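Local structure of beta-glucuronidase (uncultured Clostridium sp., 6U7J) at residues E525-N536 with K580-R589; R443-V453 with F462-Y470. The protein hydrolyses beta-D-glucuronides, releasing glucuronic acid, and belongs to the gut microbial beta-glucuronidases that reactivate estrogens. All blocks are in the same frame, centred on the assembly; numbering follows the deposited sequence.

Interaction 1. Residues E525-N536 with K580-R589; sequences EEYQKRCIEENN and KTAAFAIRER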
loop_
_atom_site.group_PDB
_atom_site.type_symbol
_atom_site.label_atom_id
_atom_site.label_comp_id
_atom_site.label_asym_id
_atom_site.label_seq_id
_atom_site.Cartn_x
_atom_site.Cartn_y
_atom_site.Cartn_z
ATOM N N GLU B 525 4.539 3.580 10.746
ATOM C CA GLU B 525 3.686 4.611 11.327
ATOM C C GLU B 525 3.846 4.685 12.836
ATOM O O GLU B 525 3.689 5.760 13.422
ATOM C CB GLU B 525 2.215 4.355 10.979
ATOM C CG GLU B 525 1.887 4.338 9.491
ATOM C CD GLU B 525 0.393 4.497 9.210
ATOM O OE1 GLU B 525 -0.316 5.018 10.087
ATOM O OE2 GLU B 525 -0.082 4.089 8.119
ATOM N N GLU B 526 4.128 3.551 13.486
ATOM C CA GLU B 526 4.313 3.571 14.932
ATOM C C GLU B 526 5.588 4.322 15.302
ATOM O O GLU B 526 5.618 5.050 16.299
ATOM C CB GLU B 526 4.328 2.139 15.473
ATOM C CG GLU B 526 2.972 1.430 15.354
ATOM C CD GLU B 526 2.650 0.913 13.929
ATOM O OE1 GLU B 526 3.565 0.801 13.071
ATOM O OE2 GLU B 526 1.467 0.593 13.676
ATOM N N TYR B 527 6.639 4.187 14.491
ATOM C CA TYR B 527 7.890 4.864 14.798
ATOM C C TYR B 527 7.726 6.379 14.719
ATOM O O TYR B 527 8.256 7.114 15.567
ATOM C CB TYR B 527 9.004 4.396 13.856
ATOM C CG TYR B 527 10.350 4.946 14.244
ATOM C CD1 TYR B 527 11.204 4.226 15.071
ATOM C CD2 TYR B 527 10.753 6.214 13.826
ATOM C CE1 TYR B 527 12.440 4.747 15.449
ATOM C CE2 TYR B 527 11.975 6.742 14.197
ATOM C CZ TYR B 527 12.815 6.009 15.009
ATOM O OH TYR B 527 14.030 6.535 15.378
ATOM N N GLN B 528 6.999 6.869 13.711
ATOM C CA GLN B 528 6.757 8.307 13.626
ATOM C C GLN B 528 6.105 8.818 14.903
ATOM O O GLN B 528 6.477 9.881 15.418
ATOM C CB GLN B 528 5.880 8.636 12.422
ATOM C CG GLN B 528 5.785 10.117 12.095
ATOM C CD GLN B 528 4.841 10.407 10.936
ATOM O OE1 GLN B 528 3.759 9.833 10.841
ATOM N NE2 GLN B 528 5.252 11.303 10.053
ATOM N N LYS B 529 5.142 8.065 15.439
ATOM C CA LYS B 529 4.462 8.518 16.639
ATOM C C LYS B 529 5.417 8.565 17.831
ATOM O O LYS B 529 5.422 9.546 18.591
ATOM C CB LYS B 529 3.259 7.629 16.933
ATOM C CG LYS B 529 2.435 8.093 18.130
ATOM C CD LYS B 529 2.078 6.894 18.968
ATOM C CE LYS B 529 0.975 7.159 19.981
ATOM N NZ LYS B 529 1.500 6.993 21.365
ATOM N N ARG B 530 6.244 7.524 17.998
ATOM C CA ARG B 530 7.171 7.458 19.132
ATOM C C ARG B 530 8.290 8.495 18.993
ATOM O O ARG B 530 8.692 9.124 19.981
ATOM C CB ARG B 530 7.771 6.047 19.252
ATOM C CG ARG B 530 6.781 4.899 19.562
ATOM C CD ARG B 530 6.336 4.914 21.014
ATOM N NE ARG B 530 7.470 4.677 21.911
ATOM C CZ ARG B 530 7.961 5.584 22.754
ATOM N NH1 ARG B 530 7.410 6.791 22.837
ATOM N NH2 ARG B 530 9.003 5.282 23.512
ATOM N N CYS B 531 8.825 8.662 17.782
ATOM C CA CYS B 531 9.870 9.650 17.567
ATOM C C CYS B 531 9.403 11.044 17.992
ATOM O O CYS B 531 10.136 11.781 18.666
ATOM C CB CYS B 531 10.283 9.627 16.090
ATOM S SG CYS B 531 11.443 10.867 15.551
ATOM N N ILE B 532 8.160 11.397 17.652
ATOM C CA ILE B 532 7.622 12.711 17.994
ATOM C C ILE B 532 7.328 12.806 19.495
ATOM O O ILE B 532 7.594 13.833 20.125
ATOM C CB ILE B 532 6.376 12.999 17.126
ATOM C CG1 ILE B 532 6.815 13.319 15.694
ATOM C CG2 ILE B 532 5.561 14.164 17.656
ATOM C CD1 ILE B 532 5.659 13.630 14.805
ATOM N N GLU B 533 6.774 11.747 20.087
ATOM C CA GLU B 533 6.555 11.729 21.537
ATOM C C GLU B 533 7.829 12.034 22.324
ATOM O O GLU B 533 7.815 12.812 23.283
ATOM C CB GLU B 533 6.044 10.364 21.969
ATOM C CG GLU B 533 4.582 10.163 21.842
ATOM C CD GLU B 533 4.226 8.699 22.043
ATOM O OE1 GLU B 533 5.129 7.881 22.385
ATOM O OE2 GLU B 533 3.035 8.362 21.871
ATOM N N GLU B 534 8.922 11.353 21.976
ATOM C CA GLU B 534 10.156 11.492 22.735
ATOM C C GLU B 534 10.733 12.891 22.579
ATOM O O GLU B 534 11.213 13.482 23.557
ATOM C CB GLU B 534 11.162 10.435 22.287
ATOM C CG GLU B 534 10.802 9.012 22.721
ATOM C CD GLU B 534 10.555 8.937 24.209
ATOM O OE1 GLU B 534 11.474 9.304 24.966
ATOM O OE2 GLU B 534 9.448 8.539 24.625
ATOM N N ASN B 535 10.693 13.444 21.361
ATOM C CA ASN B 535 11.112 14.827 21.194
ATOM C C ASN B 535 10.235 15.752 22.028
ATOM O O ASN B 535 10.743 16.641 22.720
ATOM C CB ASN B 535 11.090 15.218 19.713
ATOM C CG ASN B 535 12.315 14.711 18.969
ATOM O OD1 ASN B 535 13.441 15.118 19.258
ATOM N ND2 ASN B 535 12.105 13.793 18.022
ATOM N N ASN B 536 8.922 15.523 22.013
ATOM C CA ASN B 536 8.011 16.375 22.767
ATOM C C ASN B 536 8.312 16.318 24.260
ATOM O O ASN B 536 8.183 17.328 24.968
ATOM C CB ASN B 536 6.567 15.963 22.492
ATOM C CG ASN B 536 6.070 16.477 21.159
ATOM O OD1 ASN B 536 6.738 17.280 20.518
ATOM N ND2 ASN B 536 4.901 16.012 20.732
ATOM N N LYS B 580 -1.983 9.916 8.922
ATOM C CA LYS B 580 -1.378 8.689 9.420
ATOM C C LYS B 580 -1.653 8.589 10.925
ATOM O O LYS B 580 -2.215 9.511 11.526
ATOM C CB LYS B 580 0.117 8.675 9.095
ATOM C CG LYS B 580 0.446 9.254 7.689
ATOM C CD LYS B 580 1.946 9.202 7.338
ATOM C CE LYS B 580 2.225 9.942 6.027
ATOM N NZ LYS B 580 3.678 10.089 5.719
ATOM N N THR B 581 -1.224 7.487 11.563
ATOM C CA THR B 581 -1.601 7.253 12.966
ATOM C C THR B 581 -1.131 8.376 13.889
ATOM O O THR B 581 -1.872 8.798 14.779
ATOM C CB THR B 581 -1.048 5.919 13.483
ATOM O OG1 THR B 581 0.382 5.922 13.396
ATOM C CG2 THR B 581 -1.585 4.767 12.696
ATOM N N ALA B 582 0.096 8.867 13.703
ATOM C CA ALA B 582 0.622 9.873 14.617
ATOM C C ALA B 582 -0.258 11.123 14.674
ATOM O O ALA B 582 -0.311 11.793 15.712
ATOM C CB ALA B 582 2.044 10.251 14.223
ATOM N N ALA B 583 -0.976 11.438 13.591
ATOM C CA ALA B 583 -1.834 12.620 13.604
ATOM C C ALA B 583 -2.794 12.595 14.783
ATOM O O ALA B 583 -3.077 13.638 15.386
ATOM C CB ALA B 583 -2.613 12.736 12.294
ATOM N N PHE B 584 -3.305 11.413 15.126
ATOM C CA PHE B 584 -4.319 11.313 16.166
ATOM C C PHE B 584 -3.711 11.529 17.544
ATOM O O PHE B 584 -4.340 12.141 18.415
ATOM C CB PHE B 584 -5.029 9.955 16.074
ATOM C CG PHE B 584 -5.916 9.842 14.873
ATOM C CD1 PHE B 584 -7.220 10.327 14.910
ATOM C CD2 PHE B 584 -5.434 9.310 13.685
ATOM C CE1 PHE B 584 -8.035 10.263 13.786
ATOM C CE2 PHE B 584 -6.238 9.250 12.558
ATOM C CZ PHE B 584 -7.539 9.731 12.607
ATOM N N ALA B 585 -2.483 11.054 17.749
ATOM C CA ALA B 585 -1.797 11.316 19.009
ATOM C C ALA B 585 -1.419 12.783 19.124
ATOM O O ALA B 585 -1.588 13.388 20.189
ATOM C CB ALA B 585 -0.556 10.432 19.135
ATOM N N ILE B 586 -0.911 13.376 18.037
ATOM C CA ILE B 586 -0.581 14.803 18.052
ATOM C C ILE B 586 -1.810 15.620 18.406
ATOM O O ILE B 586 -1.741 16.538 19.230
ATOM C CB ILE B 586 0.014 15.247 16.698
ATOM C CG1 ILE B 586 1.391 14.615 16.466
ATOM C CG2 ILE B 586 0.105 16.769 16.607
ATOM C CD1 ILE B 586 1.704 14.406 14.971
ATOM N N ARG B 587 -2.962 15.283 17.807
ATOM C CA ARG B 587 -4.201 16.003 18.095
ATOM C C ARG B 587 -4.516 15.985 19.593
ATOM O O ARG B 587 -4.852 17.025 20.180
ATOM C CB ARG B 587 -5.368 15.410 17.295
ATOM C CG ARG B 587 -6.712 16.084 17.573
ATOM C CD ARG B 587 -7.848 15.703 16.605
ATOM N NE ARG B 587 -8.821 14.827 17.251
ATOM C CZ ARG B 587 -10.103 15.109 17.471
ATOM N NH1 ARG B 587 -10.852 14.212 18.088
ATOM N NH2 ARG B 587 -10.644 16.259 17.090
ATOM N N GLU B 588 -4.418 14.811 20.230
ATOM C CA GLU B 588 -4.743 14.725 21.653
ATOM C C GLU B 588 -3.831 15.617 22.486
ATOM O O GLU B 588 -4.281 16.253 23.441
ATOM C CB GLU B 588 -4.665 13.277 22.149
ATOM C CG GLU B 588 -5.769 12.369 21.596
ATOM C CD GLU B 588 -7.178 12.813 21.995
ATOM O OE1 GLU B 588 -7.492 12.796 23.209
ATOM O OE2 GLU B 588 -7.973 13.166 21.091
ATOM N N ARG B 589 -2.550 15.692 22.143
ATOM C CA ARG B 589 -1.672 16.620 22.845
ATOM C C ARG B 589 -2.065 18.080 22.578
ATOM O O ARG B 589 -2.345 18.843 23.511
ATOM C CB ARG B 589 -0.229 16.354 22.436
ATOM C CG ARG B 589 0.771 17.400 22.882
ATOM C CD ARG B 589 2.121 17.005 22.342
ATOM N NE ARG B 589 3.164 18.007 22.530
ATOM C CZ ARG B 589 3.839 18.178 23.660
ATOM N NH1 ARG B 589 4.789 19.103 23.733
ATOM N NH2 ARG B 589 3.550 17.437 24.722
HETATM O O HOH W 1 2.129 7.888 11.982
#

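Interaction 2. Residues R443-V453 with F462-Y470; sequences RPITGTMNVDV and FDVVCINRY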
loop_
_atom_site.group_PDB
_atom_site.type_symbol
_atom_site.label_atom_id
_atom_site.label_comp_id
_atom_site.label_asym_id
_atom_site.label_seq_id
_atom_site.Cartn_x
_atom_site.Cartn_y
_atom_site.Cartn_z
ATOM N N ARG B 443 8.050 43.649 14.228
ATOM C CA ARG B 443 7.971 42.191 14.222
ATOM C C ARG B 443 9.321 41.558 14.530
ATOM O O ARG B 443 10.353 42.009 14.020
ATOM C CB ARG B 443 7.459 41.657 12.874
ATOM C CG ARG B 443 5.950 41.696 12.681
ATOM C CD ARG B 443 5.605 41.213 11.256
ATOM N NE ARG B 443 4.200 41.398 10.883
ATOM C CZ ARG B 443 3.741 42.443 10.200
ATOM N NH1 ARG B 443 4.565 43.407 9.825
ATOM N NH2 ARG B 443 2.457 42.534 9.898
ATOM N N PRO B 444 9.332 40.526 15.363
ATOM C CA PRO B 444 10.557 39.754 15.605
ATOM C C PRO B 444 11.116 39.137 14.327
ATOM O O PRO B 444 10.399 38.890 13.357
ATOM C CB PRO B 444 10.100 38.654 16.571
ATOM C CG PRO B 444 8.800 39.087 17.088
ATOM C CD PRO B 444 8.194 40.087 16.177
ATOM N N ILE B 445 12.416 38.852 14.370
ATOM C CA ILE B 445 13.208 38.345 13.258
ATOM C C ILE B 445 13.807 37.012 13.686
ATOM O O ILE B 445 14.235 36.872 14.837
ATOM C CB ILE B 445 14.331 39.347 12.896
ATOM C CG1 ILE B 445 13.747 40.639 12.344
ATOM C CG2 ILE B 445 15.325 38.736 11.931
ATOM C CD1 ILE B 445 12.859 40.412 11.185
ATOM N N THR B 446 13.858 36.038 12.767
ATOM C CA THR B 446 14.519 34.764 13.055
ATOM C C THR B 446 15.055 34.138 11.770
ATOM O O THR B 446 14.937 34.693 10.672
ATOM C CB THR B 446 13.581 33.782 13.772
ATOM O OG1 THR B 446 14.322 32.629 14.189
ATOM C CG2 THR B 446 12.462 33.322 12.853
ATOM N N GLY B 447 15.687 32.981 11.945
ATOM C CA GLY B 447 16.133 32.101 10.878
ATOM C C GLY B 447 16.400 30.761 11.528
ATOM O O GLY B 447 16.684 30.695 12.727
ATOM N N THR B 448 16.276 29.686 10.754
ATOM C CA THR B 448 16.355 28.362 11.349
ATOM C C THR B 448 17.756 27.785 11.217
ATOM O O THR B 448 18.448 27.984 10.216
ATOM C CB THR B 448 15.349 27.386 10.729
ATOM O OG1 THR B 448 15.751 27.067 9.387
ATOM C CG2 THR B 448 13.958 27.986 10.737
ATOM N N MET B 449 18.145 27.027 12.238
ATOM C CA MET B 449 19.481 26.477 12.380
ATOM C C MET B 449 19.495 24.996 12.061
ATOM O O MET B 449 18.592 24.253 12.459
ATOM C CB MET B 449 19.989 26.651 13.816
ATOM C CG MET B 449 20.196 28.084 14.251
ATOM S SD MET B 449 21.663 28.726 13.465
ATOM C CE MET B 449 20.906 29.787 12.230
ATOM N N ASN B 450 20.562 24.557 11.404
ATOM C CA ASN B 450 20.902 23.144 11.409
ATOM C C ASN B 450 22.322 22.843 11.877
ATOM O O ASN B 450 22.555 21.725 12.335
ATOM C CB ASN B 450 20.686 22.528 10.019
ATOM C CG ASN B 450 21.848 22.763 9.110
ATOM O OD1 ASN B 450 22.106 23.896 8.711
ATOM N ND2 ASN B 450 22.584 21.707 8.792
ATOM N N VAL B 451 23.269 23.793 11.803
ATOM C CA VAL B 451 24.649 23.556 12.241
ATOM C C VAL B 451 24.675 23.378 13.755
ATOM O O VAL B 451 23.711 23.726 14.444
ATOM C CB VAL B 451 25.597 24.702 11.836
ATOM C CG1 VAL B 451 25.590 24.947 10.325
ATOM C CG2 VAL B 451 25.244 25.974 12.597
ATOM N N ASP B 452 25.788 22.865 14.283
ATOM C CA ASP B 452 25.909 22.632 15.718
ATOM C C ASP B 452 25.900 23.956 16.482
ATOM O O ASP B 452 26.419 24.973 16.005
ATOM C CB ASP B 452 27.191 21.848 16.025
ATOM C CG ASP B 452 27.220 20.468 15.354
ATOM O OD1 ASP B 452 26.157 19.807 15.285
ATOM O OD2 ASP B 452 28.309 20.034 14.903
ATOM N N VAL B 453 25.296 23.943 17.674
ATOM C CA VAL B 453 25.155 25.175 18.447
ATOM C C VAL B 453 26.516 25.780 18.776
ATOM O O VAL B 453 26.667 27.009 18.805
ATOM C CB VAL B 453 24.329 24.921 19.722
ATOM C CG1 VAL B 453 24.938 23.786 20.549
ATOM C CG2 VAL B 453 24.223 26.193 20.547
ATOM N N PHE B 462 19.090 37.361 16.062
ATOM C CA PHE B 462 17.664 37.071 15.984
ATOM C C PHE B 462 16.981 37.382 17.306
ATOM O O PHE B 462 17.617 37.461 18.356
ATOM C CB PHE B 462 17.415 35.597 15.619
ATOM C CG PHE B 462 18.037 35.172 14.321
ATOM C CD1 PHE B 462 18.223 36.083 13.286
ATOM C CD2 PHE B 462 18.423 33.855 14.128
ATOM C CE1 PHE B 462 18.794 35.686 12.080
ATOM C CE2 PHE B 462 18.988 33.450 12.928
ATOM C CZ PHE B 462 19.180 34.367 11.905
ATOM N N ASP B 463 15.663 37.544 17.240
ATOM C CA ASP B 463 14.843 37.697 18.433
ATOM C C ASP B 463 14.353 36.361 18.974
ATOM O O ASP B 463 14.099 36.239 20.181
ATOM C CB ASP B 463 13.660 38.612 18.125
ATOM C CG ASP B 463 14.109 39.951 17.530
ATOM O OD1 ASP B 463 14.886 40.662 18.207
ATOM O OD2 ASP B 463 13.723 40.285 16.388
ATOM N N VAL B 464 14.220 35.355 18.112
ATOM C CA VAL B 464 13.882 33.994 18.515
ATOM C C VAL B 464 14.889 33.063 17.873
ATOM O O VAL B 464 15.301 33.281 16.727
ATOM C CB VAL B 464 12.440 33.618 18.100
ATOM C CG1 VAL B 464 12.154 32.134 18.377
ATOM C CG2 VAL B 464 11.437 34.494 18.821
ATOM N N VAL B 465 15.316 32.043 18.613
ATOM C CA VAL B 465 16.195 31.010 18.062
ATOM C C VAL B 465 15.339 29.843 17.590
ATOM O O VAL B 465 14.496 29.326 18.344
ATOM C CB VAL B 465 17.235 30.560 19.104
ATOM C CG1 VAL B 465 18.005 29.339 18.590
ATOM C CG2 VAL B 465 18.181 31.691 19.424
ATOM N N CYS B 466 15.559 29.426 16.346
ATOM C CA CYS B 466 14.766 28.390 15.686
ATOM C C CYS B 466 15.723 27.287 15.250
ATOM O O CYS B 466 16.684 27.561 14.520
ATOM C CB CYS B 466 14.030 28.982 14.484
ATOM S SG CYS B 466 12.640 30.044 14.929
ATOM N N ILE B 467 15.484 26.055 15.694
ATOM C CA ILE B 467 16.382 24.952 15.376
ATOM C C ILE B 467 15.612 23.825 14.695
ATOM O O ILE B 467 14.476 23.505 15.069
ATOM C CB ILE B 467 17.133 24.430 16.625
ATOM C CG1 ILE B 467 16.178 23.732 17.605
ATOM C CG2 ILE B 467 17.860 25.582 17.315
ATOM C CD1 ILE B 467 16.876 23.093 18.785
ATOM N N ASN B 468 16.242 23.248 13.672
ATOM C CA ASN B 468 15.744 22.078 12.963
ATOM C C ASN B 468 16.521 20.867 13.471
ATOM O O ASN B 468 17.738 20.780 13.275
ATOM C CB ASN B 468 15.923 22.232 11.452
ATOM C CG ASN B 468 15.011 23.301 10.849
ATOM O OD1 ASN B 468 14.154 23.867 11.532
ATOM N ND2 ASN B 468 15.189 23.570 9.557
ATOM N N ARG B 469 15.828 19.939 14.120
ATOM C CA ARG B 469 16.506 18.880 14.850
ATOM C C ARG B 469 15.784 17.571 14.610
ATOM O O ARG B 469 14.569 17.491 14.806
ATOM C CB ARG B 469 16.557 19.193 16.351
ATOM C CG ARG B 469 17.689 20.152 16.732
ATOM C CD ARG B 469 19.015 19.553 16.341
ATOM N NE ARG B 469 20.165 20.417 16.574
ATOM C CZ ARG B 469 20.806 21.071 15.610
ATOM N NH1 ARG B 469 20.383 20.979 14.350
ATOM N NH2 ARG B 469 21.878 21.808 15.894
ATOM N N TYR B 470 16.532 16.551 14.207
ATOM C CA TYR B 470 15.975 15.271 13.805
ATOM C C TYR B 470 16.644 14.142 14.572
ATOM O O TYR B 470 17.136 13.158 14.005
ATOM C CB TYR B 470 16.126 15.073 12.305
ATOM C CG TYR B 470 15.309 16.014 11.474
ATOM C CD1 TYR B 470 14.002 15.705 11.146
ATOM C CD2 TYR B 470 15.846 17.211 10.997
ATOM C CE1 TYR B 470 13.244 16.533 10.368
ATOM C CE2 TYR B 470 15.086 18.068 10.196
ATOM C CZ TYR B 470 13.782 17.715 9.892
ATOM O OH TYR B 470 12.994 18.521 9.119
HETATM O O HOH W 2 17.887 30.879 15.219
HETATM O O HOH W 3 23.575 21.585 18.341
#

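Interaction 1. Residues E525-N536 with K580-R589
E525 and T581 join the N-terminal ends of two nearly parallel helices, whose axes come within 8.7 Å at 28°. The E525 chain, extended beyond CG, carries OE1 to the first turn of helix 581-592, where T581 N donates to it at 3.0 Å, on the anti side but out of the carboxylate plane; OE2 binds G514 N and H516 of the second subunit. Beside this bond a water accepts from A582 N and donates to E525 O and Q528 OE1, while Q528 NE2 goes to G571 O. The A582 methyl lies against the K529 backbone, where the helices run closest, CA to CA 4.5 Å. K529 has CG anti to its backbone N (chi1 -176°), laying its aliphatic chain along A585 CB. One turn on, the CD1 methyls of I532 and I586 meet at 4.0 Å, both against I550. At the far end N536 lies over one face of the R589 guanidinium, planes 16° apart, with CB 3.7 Å above its centre; N536 OD1 binds Y507. E525 thus ties the start of helix 581-592 to G514 and the neighbouring subunit, and R589, paired with D540 and E548, is probably held as a cation with the amide stacked, unbonded, on it.

Interaction 2. Residues R443-V453 with F462-Y470
D463 and I445 pair twice: I445 N donates to D463 OD2 at 2.8 Å, on its anti lone pair, and D463 N returns a bond to I445 O. OD2 also salt-bridges R437. The T446 hydroxyl, anti to the backbone N (chi1 -172°), donates to V464 O at 2.8 Å from above the carbonyl plane. A water bridges the strands, donating to G447 O and accepting from C466 N. Direct parallel pairing follows, with M449 N to C466 O and a straighter bond, 168° at the hydrogen, from N468 N to M449 O. F462 turns one ring face to the T446-G447 backbone, T446 CA 4.1 Å from its centroid in a CH-pi contact, while M449 CE meets the ring edge. R469 bends at chi2 (-59°) and turns its guanidinium edge to the loop after strand 445-449: NH1 donates to N450 O and N468 O, NH2 to V451 O at 3.0 Å and to a water shared with V453 N, and NE pairs with D490. T448 OG1 is bonded to N416, N468 OD1 to T505 and N468 ND2 to E417. The strands lie in the TIM barrel between 409-416 and 502-506, with W494 of helix 480-498 packed on M449, I467 and R469.

Both contacts lie within the TIM barrel domain, with centres about 23 Å apart and nearest atoms about 5 Å apart, so they do not touch. Along the chain they come in series: interaction 2 joins neighbouring strands 445-449 and 465-468 of the barrel wall, and interaction 1 follows, pairing helices 525-540 and 581-592 outside it. Helix 480-498 connects them, W494 packing on interaction 2 and I483 and L487 on N535 of helix 525-540. Strand 545-551, which closes the barrel between 502-506 and 297-305, underlies interaction 1. Interaction 2 is thus part of the barrel wall and interaction 1 part of its helical shell, where it also meets the second subunit; no other chain touches interaction 2.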